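Local coordinates for protein isomaltodextranase (PDB 5AWO) that hydrolyses (1->6)-alpha-D-glucosidic linkages in polysaccharides, releasing successive isomaltose units from the non-reducing ends of the chains, at residues Gly68-Phe73 and Asn354-Tyr359; Phe73-Ala78 and Leu343-Thr348; Asn499-Gly504 and Asp571-Ala576; Tyr534-Ala537 and Thr541-Met544; Ser88-Thr91 and Tyr95-Ser98. All blocks are in the same frame, centred on the assembly; numbering follows the deposited sequence. Where two conformers were deposited one is given.

Contact 1 of 5, residues Gly68-Phe73 and Asn354-Tyr359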
# COMPACT_ATOMS: atom_id res chain seq x y z
N GLY A 68 -25.51 7.34 -5.53
CA GLY A 68 -25.99 8.71 -5.73
C GLY A 68 -25.10 9.82 -5.21
O GLY A 68 -25.31 10.99 -5.56
N ASN A 69 -24.12 9.49 -4.40
CA ASN A 69 -23.27 10.51 -3.86
C ASN A 69 -21.82 10.10 -4.23
O ASN A 69 -21.25 10.57 -5.23
CB ASN A 69 -23.55 10.68 -2.35
CG ASN A 69 -25.04 11.02 -2.03
OD1 ASN A 69 -25.37 12.18 -1.72
ND2 ASN A 69 -25.94 10.02 -2.09
N PHE A 70 -21.29 9.10 -3.57
CA PHE A 70 -19.84 8.90 -3.61
C PHE A 70 -19.24 8.19 -4.81
O PHE A 70 -18.06 8.36 -5.09
CB PHE A 70 -19.41 8.20 -2.33
CG PHE A 70 -19.74 8.98 -1.11
CD1 PHE A 70 -18.87 9.95 -0.65
CD2 PHE A 70 -20.97 8.86 -0.50
CE1 PHE A 70 -19.17 10.72 0.44
CE2 PHE A 70 -21.30 9.65 0.59
CZ PHE A 70 -20.37 10.57 1.08
N ALA A 71 -20.02 7.38 -5.51
CA ALA A 71 -19.50 6.71 -6.70
C ALA A 71 -19.00 7.70 -7.73
O ALA A 71 -18.00 7.45 -8.39
CB ALA A 71 -20.55 5.78 -7.30
N ASP A 72 -19.65 8.86 -7.81
CA ASP A 72 -19.22 9.89 -8.76
C ASP A 72 -17.87 10.53 -8.40
O ASP A 72 -17.22 11.12 -9.26
CB ASP A 72 -20.29 10.97 -8.94
CG ASP A 72 -21.55 10.43 -9.57
OD1 ASP A 72 -21.42 9.67 -10.56
OD2 ASP A 72 -22.65 10.71 -9.05
N PHE A 73 -17.44 10.36 -7.14
CA PHE A 73 -16.13 10.80 -6.67
C PHE A 73 -15.13 9.65 -6.62
O PHE A 73 -14.07 9.78 -6.06
CB PHE A 73 -16.28 11.43 -5.30
CG PHE A 73 -17.01 12.73 -5.34
CD1 PHE A 73 -16.34 13.89 -5.63
CD2 PHE A 73 -18.38 12.78 -5.13
CE1 PHE A 73 -17.02 15.09 -5.73
CE2 PHE A 73 -19.06 13.98 -5.20
CZ PHE A 73 -18.37 15.13 -5.50
N ASN A 354 -23.58 15.35 8.18
CA ASN A 354 -23.11 16.40 7.26
C ASN A 354 -21.65 16.20 6.90
O ASN A 354 -20.96 17.20 6.74
CB ASN A 354 -23.10 17.85 7.86
CG ASN A 354 -24.32 18.24 8.66
OD1 ASN A 354 -25.45 17.82 8.35
ND2 ASN A 354 -24.11 19.15 9.65
N ASN A 355 -21.12 14.98 6.86
CA ASN A 355 -19.68 14.79 6.67
C ASN A 355 -19.23 14.28 5.33
O ASN A 355 -18.06 13.99 5.14
CB ASN A 355 -19.14 13.88 7.78
CG ASN A 355 -19.11 14.56 9.10
OD1 ASN A 355 -18.76 15.74 9.16
ND2 ASN A 355 -19.44 13.85 10.15
N ALA A 356 -20.12 14.19 4.35
CA ALA A 356 -19.71 13.78 2.99
C ALA A 356 -18.56 14.57 2.43
O ALA A 356 -17.67 14.05 1.75
CB ALA A 356 -20.90 13.86 2.03
N TRP A 357 -18.56 15.87 2.74
CA TRP A 357 -17.51 16.76 2.26
C TRP A 357 -16.05 16.29 2.54
O TRP A 357 -15.13 16.58 1.80
CB TRP A 357 -17.72 18.18 2.84
CG TRP A 357 -17.61 18.19 4.34
CD1 TRP A 357 -18.62 18.01 5.25
CD2 TRP A 357 -16.41 18.34 5.10
NE1 TRP A 357 -18.12 18.02 6.52
CE2 TRP A 357 -16.77 18.21 6.46
CE3 TRP A 357 -15.07 18.53 4.77
CZ2 TRP A 357 -15.83 18.33 7.48
CZ3 TRP A 357 -14.14 18.62 5.78
CH2 TRP A 357 -14.54 18.52 7.14
N VAL A 358 -15.86 15.55 3.64
CA VAL A 358 -14.53 15.06 4.07
C VAL A 358 -13.87 14.27 2.93
O VAL A 358 -12.66 14.33 2.68
CB VAL A 358 -14.66 14.11 5.32
CG1 VAL A 358 -13.33 13.44 5.70
CG2 VAL A 358 -15.22 14.90 6.52
N TYR A 359 -14.73 13.53 2.24
CA TYR A 359 -14.30 12.51 1.28
C TYR A 359 -14.29 13.02 -0.16
O TYR A 359 -13.75 12.34 -1.05
CB TYR A 359 -15.24 11.33 1.40
CG TYR A 359 -15.24 10.69 2.76
CD1 TYR A 359 -14.03 10.28 3.35
CD2 TYR A 359 -16.40 10.49 3.48
CE1 TYR A 359 -14.01 9.66 4.59
CE2 TYR A 359 -16.39 9.87 4.71
CZ TYR A 359 -15.19 9.46 5.27
OH TYR A 359 -15.17 8.83 6.50
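Phe70 reaches across to Ala356 and Tyr359 with the far end of its ring. Its CZ meets the methyl CB of Ala356 at 3.5 Å, the nearest approach between the two segments. One ring corner away, Phe70 CE1 lies 4.1 Å from Tyr359 CB and equally far from Tyr359 CD2. Both neighbours come at the phenylalanine ring obliquely. Phe70 CG stands beside the backbone N and anti to the carbonyl carbon (chi1 -60°), which carries the ring over to segment 354-359. A turn of helical backbone positions the two receiving residues: Tyr359 N donates to Ala356 O at 3.0 Å, bringing Ala356 CB and Tyr359 CB together on the side of Phe70. Further out, the Trp65 ring meets that of Phe70 with the planes steeply inclined, and Ile345 of strand 343-345 touches both aromatic side chains. The Tyr359 hydroxyl is bonded to Asp347 OD1, which pins the tail of this ring. The contact thus ties the loop after helix 56-68 to the one before helix 362-370, beside strand 343-345. Since the side chains meet only through carbon, the hold rests on shape and exclusion of water, with polar anchoring from around it, as at Asp347.

Contact 2 of 5, residues Phe73-Ala78 and Leu343-Thr348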
# COMPACT_ATOMS: atom_id res chain seq x y z
N PHE A 73 -17.44 10.36 -7.14
CA PHE A 73 -16.13 10.80 -6.67
C PHE A 73 -15.13 9.65 -6.62
O PHE A 73 -14.07 9.78 -6.06
CB PHE A 73 -16.28 11.43 -5.30
CG PHE A 73 -17.01 12.73 -5.34
CD1 PHE A 73 -16.34 13.89 -5.63
CD2 PHE A 73 -18.38 12.78 -5.13
CE1 PHE A 73 -17.02 15.09 -5.73
CE2 PHE A 73 -19.06 13.98 -5.20
CZ PHE A 73 -18.37 15.13 -5.50
N GLY A 74 -15.46 8.54 -7.26
CA GLY A 74 -14.53 7.44 -7.42
C GLY A 74 -14.66 6.35 -6.38
O GLY A 74 -13.96 5.34 -6.48
N TYR A 75 -15.55 6.51 -5.40
CA TYR A 75 -15.72 5.47 -4.37
C TYR A 75 -16.70 4.47 -4.97
O TYR A 75 -17.87 4.45 -4.61
CB TYR A 75 -16.23 6.05 -3.05
CG TYR A 75 -15.29 7.05 -2.42
CD1 TYR A 75 -15.37 8.40 -2.74
CD2 TYR A 75 -14.36 6.67 -1.46
CE1 TYR A 75 -14.54 9.32 -2.14
CE2 TYR A 75 -13.51 7.60 -0.87
CZ TYR A 75 -13.63 8.91 -1.20
OH TYR A 75 -12.80 9.80 -0.59
N ASP A 76 -16.20 3.63 -5.87
CA ASP A 76 -17.12 2.80 -6.67
C ASP A 76 -17.01 1.33 -6.39
O ASP A 76 -17.59 0.55 -7.11
CB ASP A 76 -16.97 3.09 -8.16
CG ASP A 76 -15.59 2.91 -8.65
OD1 ASP A 76 -14.79 2.26 -7.97
OD2 ASP A 76 -15.27 3.45 -9.75
N ILE A 77 -16.26 0.96 -5.36
CA ILE A 77 -16.29 -0.40 -4.81
C ILE A 77 -17.07 -0.43 -3.49
O ILE A 77 -16.79 0.38 -2.61
CB ILE A 77 -14.86 -0.90 -4.56
CG1 ILE A 77 -14.06 -1.04 -5.86
CG2 ILE A 77 -14.87 -2.20 -3.76
CD1 ILE A 77 -12.57 -1.19 -5.65
N ALA A 78 -18.06 -1.32 -3.37
CA ALA A 78 -18.75 -1.59 -2.13
C ALA A 78 -18.23 -2.91 -1.61
O ALA A 78 -18.34 -3.95 -2.29
CB ALA A 78 -20.25 -1.68 -2.34
N LEU A 343 -8.59 4.70 0.35
CA LEU A 343 -9.51 5.68 0.94
C LEU A 343 -10.80 4.93 1.14
O LEU A 343 -11.60 4.80 0.21
CB LEU A 343 -9.66 6.91 0.03
CG LEU A 343 -8.34 7.58 -0.36
CD1 LEU A 343 -8.57 8.72 -1.33
CD2 LEU A 343 -7.54 8.04 0.86
N ALA A 344 -10.99 4.37 2.33
CA ALA A 344 -12.04 3.44 2.66
C ALA A 344 -13.02 4.09 3.62
O ALA A 344 -12.75 4.21 4.83
CB ALA A 344 -11.44 2.18 3.25
N ILE A 345 -14.16 4.49 3.08
CA ILE A 345 -15.23 5.07 3.90
C ILE A 345 -15.96 3.95 4.62
O ILE A 345 -16.35 2.97 3.98
CB ILE A 345 -16.26 5.80 3.02
CG1 ILE A 345 -15.61 6.93 2.23
CG2 ILE A 345 -17.39 6.39 3.86
CD1 ILE A 345 -16.49 7.50 1.14
N ALA A 346 -16.15 4.09 5.94
CA ALA A 346 -16.98 3.17 6.71
C ALA A 346 -18.23 3.83 7.30
O ALA A 346 -19.07 3.12 7.84
CB ALA A 346 -16.20 2.45 7.80
N ASP A 347 -18.37 5.15 7.22
CA ASP A 347 -19.66 5.74 7.59
C ASP A 347 -20.76 5.08 6.77
O ASP A 347 -20.64 4.96 5.55
CB ASP A 347 -19.67 7.24 7.29
CG ASP A 347 -18.60 7.97 8.05
OD1 ASP A 347 -17.41 7.94 7.62
OD2 ASP A 347 -18.95 8.57 9.09
N THR A 348 -21.84 4.71 7.45
CA THR A 348 -23.05 4.27 6.77
C THR A 348 -23.90 5.49 6.40
O THR A 348 -23.61 6.62 6.80
CB THR A 348 -23.92 3.40 7.68
OG1 THR A 348 -24.39 4.23 8.75
CG2 THR A 348 -23.18 2.22 8.27
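The backbones of Tyr75 and Leu343 keep well apart, with CA atoms 8.2 Å from each other, because strand 39-42 runs between strands 77-79 and 343-345 in the parallel sheet of the TIM barrel. Tyr75 closes the distance from the centre of an inverse gamma turn just ahead of its strand. CG sits beside the backbone N (chi1 -62°), and the ring extends toward the neighbouring segment. Ile345 lays CD1 over one face of this ring, 3.6 Å from the centroid and 18° off the normal, a CH-pi contact shifted toward the CD2-CE2 side of the ring, in which the two side chains cross at about a right angle. Leu343 comes in differently: its carbonyl O lies at the ring edge, near the plane and 3.6 Å from Tyr75 CE2, while Leu343 CB packs at 4.0 Å from the same carbon. The phenol OH is hydrogen-bonded to Tyr359 O, and Met333 and Leu365, from helices 326-339 and 362-370, also touch the ring. Cutting Tyr75 back to alanine is likely to leave the Ile345 methyl without its aromatic face, open a gap between strand end and helices, and deprive Tyr359 O of this partner. One buried tyrosine therefore serves two chemistries, its ring packing against aliphatic carbon between barrel and helices while its hydroxyl satisfies a backbone carbonyl.

Contact 3 of 5, residues Asn499-Gly504 and Asp571-Ala576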
# COMPACT_ATOMS: atom_id res chain seq x y z
N ASN A 499 17.44 16.04 2.18
CA ASN A 499 17.55 15.49 3.54
C ASN A 499 18.50 14.27 3.61
O ASN A 499 18.84 13.84 4.69
CB ASN A 499 16.16 15.09 4.11
CG ASN A 499 15.50 13.96 3.37
OD1 ASN A 499 15.51 13.91 2.16
ND2 ASN A 499 14.81 13.05 4.11
N GLY A 500 18.89 13.75 2.44
CA GLY A 500 19.73 12.56 2.37
C GLY A 500 19.77 11.97 0.98
O GLY A 500 19.57 12.66 -0.03
N PHE A 501 19.99 10.65 0.92
CA PHE A 501 20.17 9.94 -0.31
C PHE A 501 19.83 8.48 -0.10
O PHE A 501 19.47 8.08 1.01
CB PHE A 501 21.64 10.09 -0.81
CG PHE A 501 22.67 9.74 0.22
CD1 PHE A 501 23.12 8.43 0.39
CD2 PHE A 501 23.18 10.72 1.04
CE1 PHE A 501 24.08 8.13 1.35
CE2 PHE A 501 24.12 10.44 2.00
CZ PHE A 501 24.58 9.13 2.16
N VAL A 502 19.95 7.68 -1.16
CA VAL A 502 19.74 6.25 -1.03
C VAL A 502 21.06 5.50 -1.04
O VAL A 502 21.87 5.72 -1.94
CB VAL A 502 18.81 5.75 -2.14
CG1 VAL A 502 18.80 4.22 -2.21
CG2 VAL A 502 17.41 6.26 -1.88
N ASP A 503 21.28 4.65 -0.04
CA ASP A 503 22.42 3.74 -0.02
C ASP A 503 21.94 2.30 -0.06
O ASP A 503 20.77 2.03 -0.41
CB ASP A 503 23.36 4.05 1.17
CG ASP A 503 22.79 3.63 2.50
OD1 ASP A 503 21.61 3.21 2.53
OD2 ASP A 503 23.53 3.74 3.51
N GLY A 504 22.86 1.37 0.21
CA GLY A 504 22.57 -0.03 0.09
C GLY A 504 22.54 -0.52 -1.35
O GLY A 504 22.03 -1.61 -1.62
N ASP A 571 32.11 11.59 0.16
CA ASP A 571 31.55 12.97 0.22
C ASP A 571 31.57 13.72 -1.12
O ASP A 571 31.12 14.87 -1.19
CB ASP A 571 32.37 13.86 1.18
CG ASP A 571 32.29 13.41 2.60
OD1 ASP A 571 31.63 12.39 2.88
OD2 ASP A 571 32.92 14.09 3.45
N THR A 572 32.12 13.11 -2.16
CA THR A 572 32.13 13.70 -3.49
C THR A 572 30.95 13.19 -4.30
O THR A 572 30.71 11.99 -4.34
CB THR A 572 33.45 13.33 -4.23
OG1 THR A 572 34.56 13.54 -3.35
CG2 THR A 572 33.63 14.16 -5.46
N TRP A 573 30.26 14.10 -4.99
CA TRP A 573 29.10 13.77 -5.80
C TRP A 573 29.35 14.14 -7.26
O TRP A 573 29.91 15.21 -7.56
CB TRP A 573 27.84 14.49 -5.25
CG TRP A 573 27.56 14.10 -3.82
CD1 TRP A 573 28.10 14.64 -2.71
CD2 TRP A 573 26.68 13.05 -3.37
NE1 TRP A 573 27.63 14.00 -1.58
CE2 TRP A 573 26.75 13.02 -1.96
CE3 TRP A 573 25.85 12.14 -4.02
CZ2 TRP A 573 26.03 12.10 -1.19
CZ3 TRP A 573 25.14 11.23 -3.26
CH2 TRP A 573 25.23 11.22 -1.87
N GLY A 574 28.94 13.26 -8.16
CA GLY A 574 28.97 13.54 -9.59
C GLY A 574 27.62 13.35 -10.25
O GLY A 574 26.67 12.90 -9.61
N VAL A 575 27.54 13.72 -11.51
CA VAL A 575 26.36 13.54 -12.32
C VAL A 575 26.71 12.72 -13.55
O VAL A 575 27.51 13.15 -14.40
CB VAL A 575 25.75 14.90 -12.75
CG1 VAL A 575 24.49 14.67 -13.57
CG2 VAL A 575 25.47 15.76 -11.51
N ALA A 576 26.15 11.52 -13.64
CA ALA A 576 26.27 10.71 -14.85
C ALA A 576 25.17 11.10 -15.80
O ALA A 576 24.06 11.47 -15.38
CB ALA A 576 26.19 9.23 -14.51
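Phe501 and Trp573 form an edge-to-face (T-shaped) pair inside the carbohydrate-binding module, a beta-sandwich of the CBM35 type. The six-membered ring of Trp573 turns its edge to the face of Phe501, with planes at 61° and centroids 5.2 Å apart. The leading atom is Trp573 CH2, which hangs over one face of the phenylalanine ring, displaced toward its rim on the side of CG and CD2. Trp573 CZ2 follows at 3.9 Å from Phe501 CD2. The long indole is needed for this reach, since the backbones stand 11.2 Å apart between the two CA atoms: strands 501-505 and 574-582 belong to one curled antiparallel sheet but are separated in it by 601-609 and 526-535. Trp573 NE1 is hydrogen-bonded to Pro494 O, which tethers the polar side of the indole. Phe501 CG is placed between the backbone N and the carbonyl carbon (chi1 52°), an orientation that presents the broad side of the ring to the tryptophan. Asn602 touches Phe501, and Asn604, Arg533 and Ala535 line the path of the indole over the intervening strands. Substituting an alanine for Phe501 would probably leave the CH2 and CZ2 edge of Trp573 facing a gap where the aromatic face had been. At the point of closest approach Trp573 CH2 is 3.6 Å from both CG and CD2 of Phe501.

Contact 4 of 5, residues Tyr534-Ala537 and Thr541-Met544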
# COMPACT_ATOMS: atom_id res chain seq x y z
N TYR A 534 25.13 11.07 -8.01
CA TYR A 534 25.58 9.86 -7.33
C TYR A 534 26.90 10.10 -6.59
O TYR A 534 27.61 11.07 -6.86
CB TYR A 534 25.78 8.74 -8.37
CG TYR A 534 27.08 8.89 -9.13
CD1 TYR A 534 27.17 9.75 -10.23
CD2 TYR A 534 28.23 8.24 -8.71
CE1 TYR A 534 28.36 9.92 -10.91
CE2 TYR A 534 29.43 8.41 -9.39
CZ TYR A 534 29.49 9.25 -10.48
OH TYR A 534 30.69 9.42 -11.15
N ALA A 535 27.21 9.21 -5.65
CA ALA A 535 28.56 9.09 -5.06
C ALA A 535 29.07 7.66 -5.33
O ALA A 535 28.29 6.70 -5.39
CB ALA A 535 28.54 9.37 -3.58
N ASN A 536 30.39 7.53 -5.50
CA ASN A 536 31.05 6.23 -5.69
C ASN A 536 32.54 6.36 -5.39
O ASN A 536 33.28 6.87 -6.23
CB ASN A 536 30.89 5.72 -7.12
CG ASN A 536 31.83 4.56 -7.45
OD1 ASN A 536 32.31 3.87 -6.57
ND2 ASN A 536 32.08 4.36 -8.73
N ALA A 537 32.93 5.95 -4.20
CA ALA A 537 34.34 5.95 -3.80
C ALA A 537 34.80 4.52 -3.58
O ALA A 537 35.50 4.25 -2.63
CB ALA A 537 34.55 6.77 -2.55
N THR A 541 35.21 2.34 -11.44
CA THR A 541 33.89 2.54 -12.05
C THR A 541 32.91 1.54 -11.42
O THR A 541 33.23 0.36 -11.20
CB THR A 541 33.93 2.37 -13.59
OG1 THR A 541 34.81 3.34 -14.17
CG2 THR A 541 32.55 2.53 -14.20
N SER A 542 31.73 2.04 -11.08
CA SER A 542 30.63 1.17 -10.65
C SER A 542 29.57 1.14 -11.74
O SER A 542 29.52 2.02 -12.59
CB SER A 542 30.04 1.68 -9.35
OG SER A 542 30.95 1.59 -8.28
N THR A 543 28.71 0.13 -11.74
CA THR A 543 27.61 0.11 -12.69
C THR A 543 26.30 -0.17 -11.96
O THR A 543 26.29 -0.78 -10.91
CB THR A 543 27.81 -0.90 -13.85
OG1 THR A 543 27.66 -2.25 -13.41
CG2 THR A 543 29.21 -0.71 -14.48
N MET A 544 25.21 0.31 -12.55
CA MET A 544 23.85 -0.05 -12.12
C MET A 544 23.04 -0.44 -13.33
O MET A 544 23.28 0.06 -14.44
CB MET A 544 23.16 1.14 -11.43
CG MET A 544 23.87 1.59 -10.18
SD MET A 544 23.71 0.49 -8.76
CE MET A 544 25.33 0.57 -7.99
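Asn536 and Ser542 face each other across the turn that carries the chain from strand 526-535 in one sheet of the carbohydrate-binding module's beta-sandwich to strand 542-549 in the other. The asparagine extends, CG anti to its own backbone N (chi1 166°), and this swings the amide over to the serine. Ser542 holds OG beside its backbone N (chi1 -66°), which sets the hydroxyl above the plane of the amide, 3.0 Å from Asn536 ND2 and 3.2 Å from Asn536 CG and OD1. The N-H groups lie in that plane and do not point at OG, which rules out a hydrogen bond. Asn536 ND2 and Ser542 N, 3.3 Å apart, are both donors. Each polar end has other partners: Asn536 ND2 donates to Asp540 O inside the turn and to Phe564 O on strand 555-564, Asn536 OD1 bonds to Thr538 OG1, and Ser542 OG bonds to Ala600 O. With both of its ends engaged, the amide is fixed in rotation. The buried polar atoms are therefore satisfied by the turn and by Phe564 and Ala600 instead of by each other, with Thr538 OG1 linking the two side chains only weakly on the serine side.

Contact 5 of 5, residues Ser88-Thr91 and Tyr95-Ser98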
# COMPACT_ATOMS: atom_id res chain seq x y z
N SER A 88 -22.65 -19.95 5.35
CA SER A 88 -22.37 -21.39 5.29
C SER A 88 -22.72 -22.03 3.98
O SER A 88 -22.20 -23.10 3.68
CB SER A 88 -23.11 -22.13 6.42
OG SER A 88 -24.51 -22.27 6.17
N ARG A 89 -23.62 -21.42 3.21
CA ARG A 89 -24.01 -22.01 1.92
C ARG A 89 -22.83 -21.93 0.97
O ARG A 89 -22.19 -20.87 0.88
CB ARG A 89 -25.20 -21.28 1.33
CG ARG A 89 -26.48 -21.39 2.16
CD ARG A 89 -27.65 -20.60 1.60
NE ARG A 89 -27.40 -19.16 1.59
CZ ARG A 89 -28.33 -18.22 1.38
NH1 ARG A 89 -29.60 -18.57 1.18
NH2 ARG A 89 -27.99 -16.93 1.39
N THR A 90 -22.53 -23.03 0.27
CA THR A 90 -21.43 -23.03 -0.68
C THR A 90 -21.80 -23.70 -2.00
O THR A 90 -22.80 -24.43 -2.09
CB THR A 90 -20.19 -23.72 -0.10
OG1 THR A 90 -20.49 -25.08 0.22
CG2 THR A 90 -19.66 -22.99 1.13
N THR A 91 -20.99 -23.43 -3.01
CA THR A 91 -21.08 -24.15 -4.28
C THR A 91 -20.71 -25.60 -4.06
O THR A 91 -20.26 -26.04 -2.97
CB THR A 91 -20.10 -23.57 -5.33
OG1 THR A 91 -18.75 -23.82 -4.91
CG2 THR A 91 -20.30 -22.07 -5.53
N TYR A 95 -17.27 -23.06 -2.08
CA TYR A 95 -17.05 -21.62 -2.07
C TYR A 95 -18.34 -20.92 -1.72
O TYR A 95 -19.40 -21.24 -2.25
CB TYR A 95 -16.52 -21.12 -3.42
CG TYR A 95 -15.24 -21.78 -3.87
CD1 TYR A 95 -14.24 -22.16 -2.96
CD2 TYR A 95 -15.02 -22.05 -5.21
CE1 TYR A 95 -13.06 -22.75 -3.38
CE2 TYR A 95 -13.84 -22.66 -5.64
CZ TYR A 95 -12.86 -23.01 -4.73
OH TYR A 95 -11.70 -23.62 -5.16
N ILE A 96 -18.26 -19.94 -0.82
CA ILE A 96 -19.48 -19.31 -0.30
C ILE A 96 -20.25 -18.61 -1.40
O ILE A 96 -19.69 -17.88 -2.22
CB ILE A 96 -19.22 -18.33 0.87
CG1 ILE A 96 -18.13 -17.31 0.52
CG2 ILE A 96 -18.89 -19.09 2.11
CD1 ILE A 96 -18.21 -16.06 1.38
N THR A 97 -21.58 -18.82 -1.40
CA THR A 97 -22.42 -18.24 -2.44
C THR A 97 -22.95 -16.84 -2.15
O THR A 97 -23.38 -16.16 -3.06
CB THR A 97 -23.62 -19.16 -2.73
OG1 THR A 97 -24.35 -19.35 -1.52
CG2 THR A 97 -23.16 -20.51 -3.27
N SER A 98 -22.89 -16.39 -0.90
CA SER A 98 -23.35 -15.05 -0.57
C SER A 98 -22.63 -14.54 0.67
O SER A 98 -21.80 -15.25 1.23
CB SER A 98 -24.86 -15.00 -0.38
OG SER A 98 -25.32 -13.66 -0.35
O HOH W 1 -22.68 -18.28 1.61
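Thr90 and Ile96 are bridged as a non-hydrogen-bonded antiparallel pair, CA to CA 4.2 Å, in the long loop between strand 77-79 and helix 107-116. The flanking residues supply the bonds: Thr91 N donates to Tyr95 O at 2.8 Å, and Thr97 N donates to Arg89 O at 3.1 Å. The latter N-H comes from above the carbonyl plane, 38° out of it. Arg89 O also accepts a short bond of 2.7 Å from a water, which in turn accepts a hydrogen bond from Ser98 N and extends the pairing by one residue. A CA-H...O contact from Ile96 CA adds to the load on that oxygen, and Thr90 CA makes a similar one, 3.1 Å long, to Tyr95 O. The bend is closed from within by Thr91: OG1, placed between its backbone N and carbonyl carbon (chi1 67°), receives Tyr95 N at 3.3 Å and is also bonded to Asn93 N. Outward, Lys140 NZ bonds to Thr90 OG1 and Thr91 O, Arg89 NH2 to Trp103 O, and Tyr95 OH to Tyr182 O. With a single bridge and no regular strand, the loop thus takes its shape from peptide groups answered by carbonyls, a threonine hydroxyl and one water.

Contacts 1 and 2, centres 8 Å apart, lie by strands 77-79 and 343-345 and helices 326-339 and 362-370; Ile345 and the Tyr75-Tyr359 bond join them, and contact 2 is nested inside the chain loop closed by contact 1. Contact 5 is nested within both, in the loop after strand 77-79, its centre about 25 Å from that of contact 2. Contacts 3 and 4 come later in the chain, centres 9 Å apart, contact 4 nested inside contact 3; they join through neighbouring strands 526-535 and 574-582, where Gly574 N meets Tyr534 O. More than 40 Å separates the centres of contacts 1 and 2 from this pair: the two groups belong to separate parts, catalytic barrel and binding module.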